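Local coordinates for protein endoglucanase A (Clostridium cellulolyticum, PDB 1EDG) that hydrolyses internal beta-1,4-glucosidic bonds of cellulose, as expected of a family 5 endoglucanase built on a TIM-barrel catalytic domain, at residues 37-42 against 78-83; 119-124 against 146-151; 168-173 against 223-228; 249-254 against 299-304. One frame throughout, in Å; residues are numbered along the deposited sequence.

Interaction 1. Residues 37-42 against 78-83; sequences NTFDAF and VRIPVS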
loop_
_atom_site.group_PDB
_atom_site.type_symbol
_atom_site.label_atom_id
_atom_site.label_comp_id
_atom_site.label_asym_id
_atom_site.label_seq_id
_atom_site.Cartn_x
_atom_site.Cartn_y
_atom_site.Cartn_z
ATOM N N ASN A 37 -9.128 -0.067 -6.492
ATOM C CA ASN A 37 -10.123 0.605 -7.336
ATOM C C ASN A 37 -11.523 0.622 -6.729
ATOM O O ASN A 37 -12.519 0.509 -7.445
ATOM C CB ASN A 37 -10.163 -0.016 -8.741
ATOM C CG ASN A 37 -9.011 0.447 -9.633
ATOM O OD1 ASN A 37 -8.070 1.104 -9.179
ATOM N ND2 ASN A 37 -9.074 0.082 -10.910
ATOM N N THR A 38 -11.596 0.792 -5.414
ATOM C CA THR A 38 -12.864 0.822 -4.694
ATOM C C THR A 38 -13.099 2.196 -4.053
ATOM O O THR A 38 -13.495 3.133 -4.755
ATOM C CB THR A 38 -12.903 -0.318 -3.666
ATOM O OG1 THR A 38 -12.571 -1.535 -4.337
ATOM C CG2 THR A 38 -14.282 -0.475 -3.048
ATOM N N PHE A 39 -12.803 2.353 -2.762
ATOM C CA PHE A 39 -12.999 3.647 -2.111
ATOM C C PHE A 39 -12.022 4.719 -2.613
ATOM O O PHE A 39 -12.173 5.905 -2.293
ATOM C CB PHE A 39 -12.923 3.508 -0.596
ATOM C CG PHE A 39 -14.046 2.699 -0.010
ATOM C CD1 PHE A 39 -15.346 3.194 -0.002
ATOM C CD2 PHE A 39 -13.810 1.439 0.528
ATOM C CE1 PHE A 39 -16.397 2.451 0.537
ATOM C CE2 PHE A 39 -14.855 0.687 1.069
ATOM C CZ PHE A 39 -16.152 1.196 1.073
ATOM N N ASP A 40 -11.031 4.291 -3.394
ATOM C CA ASP A 40 -10.030 5.180 -3.988
ATOM C C ASP A 40 -10.484 5.830 -5.303
ATOM O O ASP A 40 -9.793 6.708 -5.840
ATOM C CB ASP A 40 -8.669 4.469 -4.181
ATOM C CG ASP A 40 -8.794 3.050 -4.736
ATOM O OD1 ASP A 40 -9.505 2.234 -4.130
ATOM O OD2 ASP A 40 -8.134 2.734 -5.744
ATOM N N ALA A 41 -11.625 5.391 -5.833
ATOM C CA ALA A 41 -12.153 5.958 -7.073
ATOM C C ALA A 41 -12.530 7.422 -6.808
ATOM O O ALA A 41 -13.126 7.734 -5.775
ATOM C CB ALA A 41 -13.374 5.172 -7.537
ATOM N N PHE A 42 -12.167 8.318 -7.725
ATOM C CA PHE A 42 -12.474 9.737 -7.542
ATOM C C PHE A 42 -13.235 10.376 -8.701
ATOM O O PHE A 42 -13.422 11.592 -8.727
ATOM C CB PHE A 42 -11.200 10.533 -7.232
ATOM C CG PHE A 42 -10.158 10.464 -8.306
ATOM C CD1 PHE A 42 -10.157 11.377 -9.355
ATOM C CD2 PHE A 42 -9.169 9.492 -8.270
ATOM C CE1 PHE A 42 -9.181 11.317 -10.345
ATOM C CE2 PHE A 42 -8.195 9.428 -9.253
ATOM C CZ PHE A 42 -8.199 10.339 -10.292
ATOM N N VAL A 78 -5.560 -6.386 5.270
ATOM C CA VAL A 78 -6.261 -5.788 4.139
ATOM C C VAL A 78 -5.946 -4.294 4.131
ATOM O O VAL A 78 -6.064 -3.628 5.165
ATOM C CB VAL A 78 -7.807 -5.939 4.243
ATOM C CG1 VAL A 78 -8.475 -5.255 3.051
ATOM C CG2 VAL A 78 -8.201 -7.408 4.293
ATOM N N ARG A 79 -5.456 -3.785 3.007
ATOM C CA ARG A 79 -5.210 -2.353 2.909
ATOM C C ARG A 79 -6.438 -1.798 2.191
ATOM O O ARG A 79 -6.896 -2.364 1.180
ATOM C CB ARG A 79 -3.929 -2.011 2.130
ATOM C CG ARG A 79 -3.563 -0.521 2.284
ATOM C CD ARG A 79 -2.177 -0.146 1.767
ATOM N NE ARG A 79 -2.210 -0.078 0.325
ATOM C CZ ARG A 79 -1.902 0.980 -0.417
ATOM N NH1 ARG A 79 -1.488 2.123 0.110
ATOM N NH2 ARG A 79 -2.127 0.909 -1.710
ATOM N N ILE A 80 -6.990 -0.729 2.741
ATOM C CA ILE A 80 -8.178 -0.098 2.183
ATOM C C ILE A 80 -7.866 1.327 1.712
ATOM O O ILE A 80 -7.872 2.272 2.508
ATOM C CB ILE A 80 -9.321 -0.072 3.230
ATOM C CG1 ILE A 80 -9.677 -1.502 3.663
ATOM C CG2 ILE A 80 -10.539 0.640 2.669
ATOM C CD1 ILE A 80 -10.705 -1.575 4.767
ATOM N N PRO A 81 -7.535 1.488 0.421
ATOM C CA PRO A 81 -7.221 2.796 -0.158
ATOM C C PRO A 81 -8.477 3.670 -0.164
ATOM O O PRO A 81 -9.539 3.214 -0.598
ATOM C CB PRO A 81 -6.832 2.444 -1.596
ATOM C CG PRO A 81 -6.334 1.051 -1.498
ATOM C CD PRO A 81 -7.325 0.420 -0.574
ATOM N N VAL A 82 -8.370 4.908 0.314
ATOM C CA VAL A 82 -9.525 5.806 0.318
ATOM C C VAL A 82 -9.171 7.197 -0.199
ATOM O O VAL A 82 -8.210 7.813 0.263
ATOM C CB VAL A 82 -10.143 5.979 1.731
ATOM C CG1 VAL A 82 -11.400 6.858 1.647
ATOM C CG2 VAL A 82 -10.503 4.633 2.338
ATOM N N SER A 83 -9.907 7.660 -1.205
ATOM C CA SER A 83 -9.706 9.007 -1.734
ATOM C C SER A 83 -10.804 9.842 -1.074
ATOM O O SER A 83 -11.983 9.722 -1.410
ATOM C CB SER A 83 -9.831 9.028 -3.259
ATOM O OG SER A 83 -8.731 8.372 -3.880
HETATM O O HOH W 1 -10.913 0.833 -1.150
#
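S83 grips the turn at 37-42 through two polar groups. Its backbone N donates to F39 O at 3.1 Å in an almost straight bond (175° at the hydrogen), and its hydroxyl OG donates to D40 O at 2.8 Å, approaching from above that carbonyl plane. The hydroxyl reaches the carbonyl because OG stands beside the backbone N, opposite the carbonyl carbon (chi1 -70°). P81 O comes within 3.3 Å of D40 N, but the poor angle rules out a hydrogen bond. A water joins the backbones instead, accepting from F39 N and donating to P81 O at 2.8 Å.

The apolar contact is made by F39, whose CD2 lies 4.0 Å from I80 CG2 and whose CB meets V82 CG2. The D40 carboxylate lies alongside P81 CB, a polar group beside an apolar one. The turn itself is type I, T38 to A41, braced from inside by T38 N, which donates to D40 OD1 at 2.8 Å from above the carboxylate plane. Farther out, S83 OG also meets H123 N, D40 O also meets H123 ND1, and the F39 ring packs edge-to-face on W99.

The loop after strand 32-34 is thus held to the residues just past strand 77-80 mainly through main-chain carbonyls. S83 and H123 share the task of satisfying D40 O, which should restrain the turn at the C-terminal rim of the barrel.

Interaction 2. Residues 119-124 against 146-151; sequences LNTHHD and TSVWAQ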
loop_
_atom_site.group_PDB
_atom_site.type_symbol
_atom_site.label_atom_id
_atom_site.label_comp_id
_atom_site.label_asym_id
_atom_site.label_seq_id
_atom_site.Cartn_x
_atom_site.Cartn_y
_atom_site.Cartn_z
ATOM N N LEU A 119 -5.577 1.858 6.756
ATOM C CA LEU A 119 -6.455 2.902 6.215
ATOM C C LEU A 119 -5.547 4.065 5.798
ATOM O O LEU A 119 -4.686 4.475 6.573
ATOM C CB LEU A 119 -7.412 3.399 7.299
ATOM C CG LEU A 119 -8.932 3.395 7.124
ATOM C CD1 LEU A 119 -9.496 4.400 8.092
ATOM C CD2 LEU A 119 -9.356 3.751 5.711
ATOM N N ASN A 120 -5.759 4.630 4.612
ATOM C CA ASN A 120 -4.910 5.733 4.151
ATOM C C ASN A 120 -5.702 6.859 3.483
ATOM O O ASN A 120 -6.927 6.947 3.651
ATOM C CB ASN A 120 -3.868 5.191 3.142
ATOM C CG ASN A 120 -4.439 4.981 1.710
ATOM O OD1 ASN A 120 -5.597 5.288 1.415
ATOM N ND2 ASN A 120 -3.600 4.492 0.818
ATOM N N THR A 121 -4.965 7.797 2.881
ATOM C CA THR A 121 -5.569 8.822 2.030
ATOM C C THR A 121 -4.906 8.362 0.727
ATOM O O THR A 121 -3.717 7.989 0.726
ATOM C CB THR A 121 -5.188 10.302 2.355
ATOM O OG1 THR A 121 -3.787 10.520 2.158
ATOM C CG2 THR A 121 -5.612 10.667 3.756
ATOM N N HIS A 122 -5.659 8.320 -0.368
ATOM C CA HIS A 122 -5.111 7.824 -1.617
ATOM C C HIS A 122 -4.941 8.867 -2.715
ATOM O O HIS A 122 -3.965 9.619 -2.697
ATOM C CB HIS A 122 -5.934 6.619 -2.097
ATOM C CG HIS A 122 -5.124 5.566 -2.787
ATOM N ND1 HIS A 122 -5.099 5.417 -4.159
ATOM C CD2 HIS A 122 -4.324 4.594 -2.292
ATOM C CE1 HIS A 122 -4.322 4.395 -4.476
ATOM N NE2 HIS A 122 -3.842 3.880 -3.359
ATOM N N HIS A 123 -5.879 8.934 -3.660
ATOM C CA HIS A 123 -5.778 9.893 -4.764
ATOM C C HIS A 123 -6.263 11.271 -4.305
ATOM O O HIS A 123 -7.291 11.778 -4.770
ATOM C CB HIS A 123 -6.585 9.410 -5.977
ATOM C CG HIS A 123 -6.051 8.155 -6.605
ATOM N ND1 HIS A 123 -6.861 7.089 -6.945
ATOM C CD2 HIS A 123 -4.800 7.814 -6.996
ATOM C CE1 HIS A 123 -6.132 6.150 -7.523
ATOM N NE2 HIS A 123 -4.879 6.565 -7.567
ATOM N N ASP A 124 -5.528 11.856 -3.360
ATOM C CA ASP A 124 -5.877 13.159 -2.812
ATOM C C ASP A 124 -4.841 14.242 -3.104
ATOM O O ASP A 124 -4.809 15.272 -2.432
ATOM C CB ASP A 124 -6.145 13.048 -1.311
ATOM C CG ASP A 124 -7.469 12.363 -1.000
ATOM O OD1 ASP A 124 -8.337 12.305 -1.899
ATOM O OD2 ASP A 124 -7.656 11.907 0.148
ATOM N N THR A 146 -4.023 17.720 8.289
ATOM C CA THR A 146 -4.378 17.809 9.698
ATOM C C THR A 146 -5.886 17.682 9.970
ATOM O O THR A 146 -6.292 17.016 10.928
ATOM C CB THR A 146 -3.830 19.103 10.345
ATOM O OG1 THR A 146 -4.350 20.247 9.655
ATOM C CG2 THR A 146 -2.317 19.133 10.271
ATOM N N SER A 147 -6.715 18.296 9.124
ATOM C CA SER A 147 -8.170 18.235 9.304
ATOM C C SER A 147 -8.711 16.827 9.076
ATOM O O SER A 147 -9.473 16.294 9.883
ATOM C CB SER A 147 -8.871 19.197 8.341
ATOM O OG SER A 147 -8.431 20.528 8.535
ATOM N N VAL A 148 -8.325 16.240 7.951
ATOM C CA VAL A 148 -8.766 14.895 7.588
ATOM C C VAL A 148 -8.294 13.855 8.606
ATOM O O VAL A 148 -9.092 13.037 9.082
ATOM C CB VAL A 148 -8.298 14.535 6.150
ATOM C CG1 VAL A 148 -8.470 13.061 5.879
ATOM C CG2 VAL A 148 -9.100 15.346 5.136
ATOM N N TRP A 149 -7.026 13.924 9.001
ATOM C CA TRP A 149 -6.529 12.954 9.961
ATOM C C TRP A 149 -7.076 13.119 11.367
ATOM O O TRP A 149 -7.245 12.132 12.082
ATOM C CB TRP A 149 -5.003 12.854 9.919
ATOM C CG TRP A 149 -4.579 11.961 8.797
ATOM C CD1 TRP A 149 -3.960 12.328 7.645
ATOM C CD2 TRP A 149 -4.838 10.555 8.687
ATOM N NE1 TRP A 149 -3.826 11.244 6.811
ATOM C CE2 TRP A 149 -4.356 10.140 7.428
ATOM C CE3 TRP A 149 -5.440 9.608 9.530
ATOM C CZ2 TRP A 149 -4.461 8.814 6.985
ATOM C CZ3 TRP A 149 -5.544 8.295 9.089
ATOM C CH2 TRP A 149 -5.055 7.911 7.829
ATOM N N ALA A 150 -7.421 14.344 11.751
ATOM C CA ALA A 150 -7.996 14.564 13.076
ATOM C C ALA A 150 -9.364 13.873 13.119
ATOM O O ALA A 150 -9.735 13.271 14.124
ATOM C CB ALA A 150 -8.151 16.065 13.359
ATOM N N GLN A 151 -10.092 13.947 12.011
ATOM C CA GLN A 151 -11.408 13.332 11.905
ATOM C C GLN A 151 -11.335 11.803 11.866
ATOM O O GLN A 151 -12.111 11.123 12.549
ATOM C CB GLN A 151 -12.132 13.851 10.665
ATOM C CG GLN A 151 -12.468 15.329 10.723
ATOM C CD GLN A 151 -13.059 15.816 9.428
ATOM O OE1 GLN A 151 -14.237 15.590 9.148
ATOM N NE2 GLN A 151 -12.243 16.462 8.613
#
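The contact is the packing step of one beta-alpha unit of the barrel: W149, from helix 138-155, points its indole at the end of strand 116-120 and the loop that follows. The edge of its six-membered ring meets the backbone, with CH2 3.7 Å from L119 O and that oxygen close to the ring plane. One residue further along, W149 CZ2 passes 4.2 Å from N120 C. Nearer the pyrrole side, the methyl CG2 of T121 sits 3.6 Å from W149 NE1, and the two side chains run at a slant to one another. The same methyl is 3.9 Å from W149 CE2, and so spans the part of the indole where its two rings join.

T121 divides its branches. With OG1 wedged between its backbone N and carbonyl carbon (chi1 64°), CG2 lies beside the N and faces the helix, where V148 CG1 is 4.3 Å away. The hydroxyl has its own hydrogen bond to G167 O, and W149 NE1 also finds its polar partner at G167. N120 O, between the two residues that touch the indole most closely, is taken up by W84 NE1.

In this buried contact a methyl packs on the indole while a backbone carbonyl meets its edge, without a hydrogen bond between the segments. The T121 hydroxyl and the indole N-H find their partner at G167, in the loop of the adjacent strand 163-166, which should limit how the indole can swing.

Interaction 3. Residues 168-173 against 223-228; sequences MNEPRL and GYVASP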
loop_
_atom_site.group_PDB
_atom_site.type_symbol
_atom_site.label_atom_id
_atom_site.label_comp_id
_atom_site.label_asym_id
_atom_site.label_seq_id
_atom_site.Cartn_x
_atom_site.Cartn_y
_atom_site.Cartn_z
ATOM N N MET A 168 -0.238 9.235 3.743
ATOM C CA MET A 168 -0.345 9.555 2.317
ATOM C C MET A 168 0.010 8.326 1.498
ATOM O O MET A 168 0.719 7.435 1.978
ATOM C CB MET A 168 0.607 10.694 1.939
ATOM C CG MET A 168 0.294 12.013 2.632
ATOM S SD MET A 168 1.538 13.286 2.335
ATOM C CE MET A 168 2.797 12.770 3.506
ATOM N N ASN A 169 -0.452 8.298 0.253
ATOM C CA ASN A 169 -0.202 7.179 -0.650
ATOM C C ASN A 169 1.085 7.345 -1.464
ATOM O O ASN A 169 2.133 6.788 -1.112
ATOM C CB ASN A 169 -1.423 6.992 -1.569
ATOM C CG ASN A 169 -1.219 5.890 -2.589
ATOM O OD1 ASN A 169 -0.834 4.775 -2.244
ATOM N ND2 ASN A 169 -1.475 6.195 -3.857
ATOM N N GLU A 170 1.005 8.082 -2.567
ATOM C CA GLU A 170 2.159 8.335 -3.426
ATOM C C GLU A 170 2.306 9.842 -3.652
ATOM O O GLU A 170 2.145 10.330 -4.772
ATOM C CB GLU A 170 2.005 7.594 -4.767
ATOM C CG GLU A 170 2.055 6.069 -4.642
ATOM C CD GLU A 170 1.924 5.333 -5.974
ATOM O OE1 GLU A 170 1.602 5.951 -7.007
ATOM O OE2 GLU A 170 2.146 4.107 -5.988
ATOM N N PRO A 171 2.626 10.599 -2.588
ATOM C CA PRO A 171 2.781 12.058 -2.723
ATOM C C PRO A 171 3.835 12.364 -3.789
ATOM O O PRO A 171 4.934 11.802 -3.777
ATOM C CB PRO A 171 3.195 12.492 -1.315
ATOM C CG PRO A 171 3.930 11.289 -0.792
ATOM C CD PRO A 171 3.092 10.131 -1.270
ATOM N N ARG A 172 3.489 13.233 -4.733
ATOM C CA ARG A 172 4.396 13.536 -5.830
ATOM C C ARG A 172 3.968 14.819 -6.533
ATOM O O ARG A 172 2.904 15.367 -6.241
ATOM C CB ARG A 172 4.333 12.379 -6.836
ATOM C CG ARG A 172 2.953 12.230 -7.490
ATOM C CD ARG A 172 2.776 10.888 -8.181
ATOM N NE ARG A 172 1.519 10.811 -8.925
ATOM C CZ ARG A 172 0.322 10.593 -8.384
ATOM N NH1 ARG A 172 0.190 10.420 -7.077
ATOM N NH2 ARG A 172 -0.754 10.543 -9.157
ATOM N N LEU A 173 4.785 15.269 -7.482
ATOM C CA LEU A 173 4.477 16.469 -8.255
ATOM C C LEU A 173 3.682 16.075 -9.499
ATOM O O LEU A 173 4.250 15.860 -10.568
ATOM C CB LEU A 173 5.767 17.197 -8.654
ATOM C CG LEU A 173 6.595 17.775 -7.504
ATOM C CD1 LEU A 173 7.916 18.305 -8.035
ATOM C CD2 LEU A 173 5.811 18.869 -6.787
ATOM N N GLY A 223 7.987 7.982 1.127
ATOM C CA GLY A 223 8.886 9.024 0.668
ATOM C C GLY A 223 8.289 9.459 -0.661
ATOM O O GLY A 223 7.150 9.096 -0.967
ATOM N N TYR A 224 9.045 10.187 -1.475
ATOM C CA TYR A 224 8.554 10.657 -2.776
ATOM C C TYR A 224 7.991 9.510 -3.634
ATOM O O TYR A 224 8.696 8.532 -3.916
ATOM C CB TYR A 224 9.671 11.394 -3.530
ATOM C CG TYR A 224 9.193 12.169 -4.742
ATOM C CD1 TYR A 224 8.645 13.443 -4.608
ATOM C CD2 TYR A 224 9.263 11.615 -6.015
ATOM C CE1 TYR A 224 8.170 14.143 -5.715
ATOM C CE2 TYR A 224 8.791 12.303 -7.129
ATOM C CZ TYR A 224 8.241 13.565 -6.974
ATOM O OH TYR A 224 7.728 14.215 -8.074
ATOM N N VAL A 225 6.724 9.654 -4.040
ATOM C CA VAL A 225 5.961 8.682 -4.846
ATOM C C VAL A 225 6.010 7.263 -4.271
ATOM O O VAL A 225 5.768 6.288 -4.991
ATOM C CB VAL A 225 6.402 8.629 -6.339
ATOM C CG1 VAL A 225 5.280 8.070 -7.212
ATOM C CG2 VAL A 225 6.729 9.981 -6.832
ATOM N N ALA A 226 6.288 7.161 -2.973
ATOM C CA ALA A 226 6.406 5.879 -2.274
ATOM C C ALA A 226 7.428 4.953 -2.945
ATOM O O ALA A 226 7.326 3.729 -2.847
ATOM C CB ALA A 226 5.042 5.183 -2.169
ATOM N N SER A 227 8.408 5.522 -3.641
ATOM C CA SER A 227 9.419 4.694 -4.297
ATOM C C SER A 227 10.499 4.259 -3.301
ATOM O O SER A 227 10.660 4.860 -2.231
ATOM C CB SER A 227 10.059 5.438 -5.475
ATOM O OG SER A 227 10.809 6.552 -5.035
ATOM N N PRO A 228 11.205 3.158 -3.602
ATOM C CA PRO A 228 12.260 2.701 -2.693
ATOM C C PRO A 228 13.307 3.810 -2.531
ATOM O O PRO A 228 13.743 4.097 -1.413
ATOM C CB PRO A 228 12.831 1.488 -3.428
ATOM C CG PRO A 228 11.635 0.940 -4.141
ATOM C CD PRO A 228 10.992 2.191 -4.694
#
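Y224 and L173 cross at about a right angle, and R172 crosses V225 on a slant, with a backbone bond between the two crossings. The phenol of Y224 swings back to the partner loop because its CG stands opposite the backbone N (chi1 -168°). One ring face has P171 O above it, displaced toward the rim, and Y224 CE1 is 3.8 Å from R172 CA. At its far end OH accepts from L173 N at 3.2 Å, nearly straight at 165°. The hydroxyl is also hydrogen-bonded to N178 O.

V225 N donates to P171 O at 2.8 Å. The side chain of V225 then lies against R172, with CG2 only 3.4 Å from R172 CB, a tight approach, and CG1 nearer R172 CD. The arginine is extended from CG to NE, and its last torsion turns the guanidinium so that NH1 reaches E170 O at 3.0 Å, with that oxygen in the guanidinium plane; NE forms a salt bridge with E179. A226 CB closes the other end, 3.5 Å from N169 O and beside E170 CG; the carboxylate of E170 goes on to H254 ND1.

V225 and A226 both adopt left-handed backbone angles, which bend their loop tightly before the helix capped by S227. N169, E170 and P171 match the Asn-Glu-Pro signature of family 5 after the fourth barrel strand, at the C-terminal face where such enzymes probably have their active site. Buried N-H groups with defined acceptors thus join this loop to the next, and the aliphatic part of a charged arginine serves as packing.

Interaction 4. Residues 249-254 against 299-304; sequences IIVSVH and RGIPVI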
loop_
_atom_site.group_PDB
_atom_site.type_symbol
_atom_site.label_atom_id
_atom_site.label_comp_id
_atom_site.label_asym_id
_atom_site.label_seq_id
_atom_site.Cartn_x
_atom_site.Cartn_y
_atom_site.Cartn_z
ATOM N N ILE A 249 6.865 3.827 13.855
ATOM C CA ILE A 249 6.701 4.368 12.504
ATOM C C ILE A 249 7.228 3.358 11.485
ATOM O O ILE A 249 8.370 2.898 11.578
ATOM C CB ILE A 249 7.444 5.733 12.310
ATOM C CG1 ILE A 249 7.018 6.751 13.383
ATOM C CG2 ILE A 249 7.174 6.284 10.915
ATOM C CD1 ILE A 249 5.548 7.070 13.390
ATOM N N ILE A 250 6.380 3.015 10.523
ATOM C CA ILE A 250 6.704 2.051 9.476
ATOM C C ILE A 250 6.927 2.770 8.141
ATOM O O ILE A 250 6.143 3.649 7.766
ATOM C CB ILE A 250 5.536 1.040 9.297
ATOM C CG1 ILE A 250 5.249 0.323 10.613
ATOM C CG2 ILE A 250 5.859 0.030 8.200
ATOM C CD1 ILE A 250 3.989 -0.521 10.578
ATOM N N VAL A 251 7.987 2.401 7.429
ATOM C CA VAL A 251 8.279 2.995 6.129
ATOM C C VAL A 251 7.419 2.290 5.074
ATOM O O VAL A 251 7.332 1.056 5.055
ATOM C CB VAL A 251 9.771 2.823 5.751
ATOM C CG1 VAL A 251 10.064 3.486 4.417
ATOM C CG2 VAL A 251 10.655 3.392 6.851
ATOM N N SER A 252 6.812 3.072 4.189
ATOM C CA SER A 252 5.965 2.539 3.135
ATOM C C SER A 252 6.623 2.662 1.764
ATOM O O SER A 252 7.118 3.734 1.405
ATOM C CB SER A 252 4.637 3.302 3.125
ATOM O OG SER A 252 3.839 2.930 2.012
ATOM N N VAL A 253 6.675 1.565 1.013
ATOM C CA VAL A 253 7.235 1.596 -0.334
ATOM C C VAL A 253 6.330 0.809 -1.270
ATOM O O VAL A 253 5.628 -0.114 -0.838
ATOM C CB VAL A 253 8.681 1.008 -0.440
ATOM C CG1 VAL A 253 9.625 1.688 0.550
ATOM C CG2 VAL A 253 8.673 -0.483 -0.246
ATOM N N HIS A 254 6.294 1.215 -2.534
ATOM C CA HIS A 254 5.504 0.527 -3.552
ATOM C C HIS A 254 6.543 0.150 -4.584
ATOM O O HIS A 254 7.406 0.965 -4.916
ATOM C CB HIS A 254 4.438 1.446 -4.165
ATOM C CG HIS A 254 3.351 1.837 -3.209
ATOM N ND1 HIS A 254 2.380 2.760 -3.524
ATOM C CD2 HIS A 254 3.084 1.430 -1.945
ATOM C CE1 HIS A 254 1.559 2.911 -2.497
ATOM N NE2 HIS A 254 1.963 2.114 -1.527
ATOM N N ARG A 299 18.414 -3.114 10.624
ATOM C CA ARG A 299 18.528 -2.313 11.830
ATOM C C ARG A 299 17.266 -2.355 12.678
ATOM O O ARG A 299 17.140 -1.589 13.642
ATOM C CB ARG A 299 18.841 -0.859 11.465
ATOM C CG ARG A 299 20.123 -0.660 10.682
ATOM C CD ARG A 299 20.228 0.779 10.189
ATOM N NE ARG A 299 20.027 1.745 11.268
ATOM C CZ ARG A 299 19.173 2.762 11.218
ATOM N NH1 ARG A 299 18.431 2.962 10.135
ATOM N NH2 ARG A 299 19.049 3.576 12.254
ATOM N N GLY A 300 16.301 -3.193 12.300
ATOM C CA GLY A 300 15.087 -3.299 13.094
ATOM C C GLY A 300 13.988 -2.262 12.907
ATOM O O GLY A 300 13.131 -2.115 13.788
ATOM N N ILE A 301 14.028 -1.516 11.806
ATOM C CA ILE A 301 12.996 -0.515 11.509
ATOM C C ILE A 301 12.084 -1.185 10.484
ATOM O O ILE A 301 12.544 -1.604 9.416
ATOM C CB ILE A 301 13.610 0.780 10.932
ATOM C CG1 ILE A 301 14.499 1.437 11.994
ATOM C CG2 ILE A 301 12.508 1.756 10.517
ATOM C CD1 ILE A 301 15.428 2.458 11.441
ATOM N N PRO A 302 10.784 -1.324 10.809
ATOM C CA PRO A 302 9.838 -1.969 9.893
ATOM C C PRO A 302 9.559 -1.254 8.572
ATOM O O PRO A 302 9.473 -0.018 8.521
ATOM C CB PRO A 302 8.584 -2.118 10.751
ATOM C CG PRO A 302 8.660 -0.970 11.681
ATOM C CD PRO A 302 10.113 -0.903 12.054
ATOM N N VAL A 303 9.408 -2.056 7.516
ATOM C CA VAL A 303 9.102 -1.577 6.170
ATOM C C VAL A 303 8.021 -2.488 5.566
ATOM O O VAL A 303 8.045 -3.714 5.746
ATOM C CB VAL A 303 10.345 -1.618 5.243
ATOM C CG1 VAL A 303 9.977 -1.101 3.848
ATOM C CG2 VAL A 303 11.486 -0.784 5.821
ATOM N N ILE A 304 7.065 -1.879 4.873
ATOM C CA ILE A 304 5.989 -2.625 4.234
ATOM C C ILE A 304 5.903 -2.237 2.762
ATOM O O ILE A 304 5.927 -1.050 2.427
ATOM C CB ILE A 304 4.604 -2.329 4.903
ATOM C CG1 ILE A 304 4.513 -2.970 6.290
ATOM C CG2 ILE A 304 3.460 -2.823 4.018
ATOM C CD1 ILE A 304 3.228 -2.638 7.029
#
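Where I250 meets P302 no aromatic ring takes part; the flat peptide groups are joined by N-H...O=C bonds, while side chains occupy the two faces of the sheet. On the face of S252 and I304, I250 CG1 comes 3.8 Å from P302 CG, its side chain crossing the pyrrolidine at about a right angle. The other branch, I250 CG2, rests 3.8 Å from I304 CG1. This division follows from the first torsion of I250: CG1 lies opposite the carbonyl carbon (chi1 -58°) and CG2 opposite the backbone N. The face carrying V251 and V303 is also apolar, with V251 CB 4.0 Å from V303 CG2 and V253 CG1 4.3 Å from V303 CG1.

Three backbone bonds alternate between the strands. V251 N donates to P302 O at 3.0 Å, I304 N to V251 O at 3.0 Å, and V253 N to I304 O at 3.1 Å. The approach of V303 CA to V251 O adds a CA-H...O contact. V251 pairs with V303 and S252 with I304, both as parallel bridges.

V253 and V303 also touch I292 of helix 279-297, which places their face on the outside of the barrel, beneath that helix. The helix ends in a Schellman motif with G300 at its C-prime position, and the chain then returns through P302 into strand 303-308. Strand 249-254, helix 279-297 and strand 303-308 form a beta-alpha-beta crossover, as expected of the repeated beta-alpha units of a TIM barrel.

How the interactions relate
All four contacts are buried, yet their chemistry changes with their place in the barrel. Interaction 4 is sheet pairing proper, neighbouring strands held by a backbone ladder between apolar faces. Interaction 2 packs the outer helix layer on a strand end, without direct hydrogen bonding. Interactions 1 and 3 tie loops beyond the strand ends, through hydroxyls, carbonyls and, in interaction 1, a water. Interactions 1 and 2 use adjacent strands, 77-80 and 116-120, and are probably hydrogen-bonded, V82 O to H122 N. H254 probably bonds interaction 4 to interaction 3, through N to A226 O and ND1 to E170 OE2. R79 and N169 meet near the C-terminal strand ends, where TIM-barrel enzymes place their active sites.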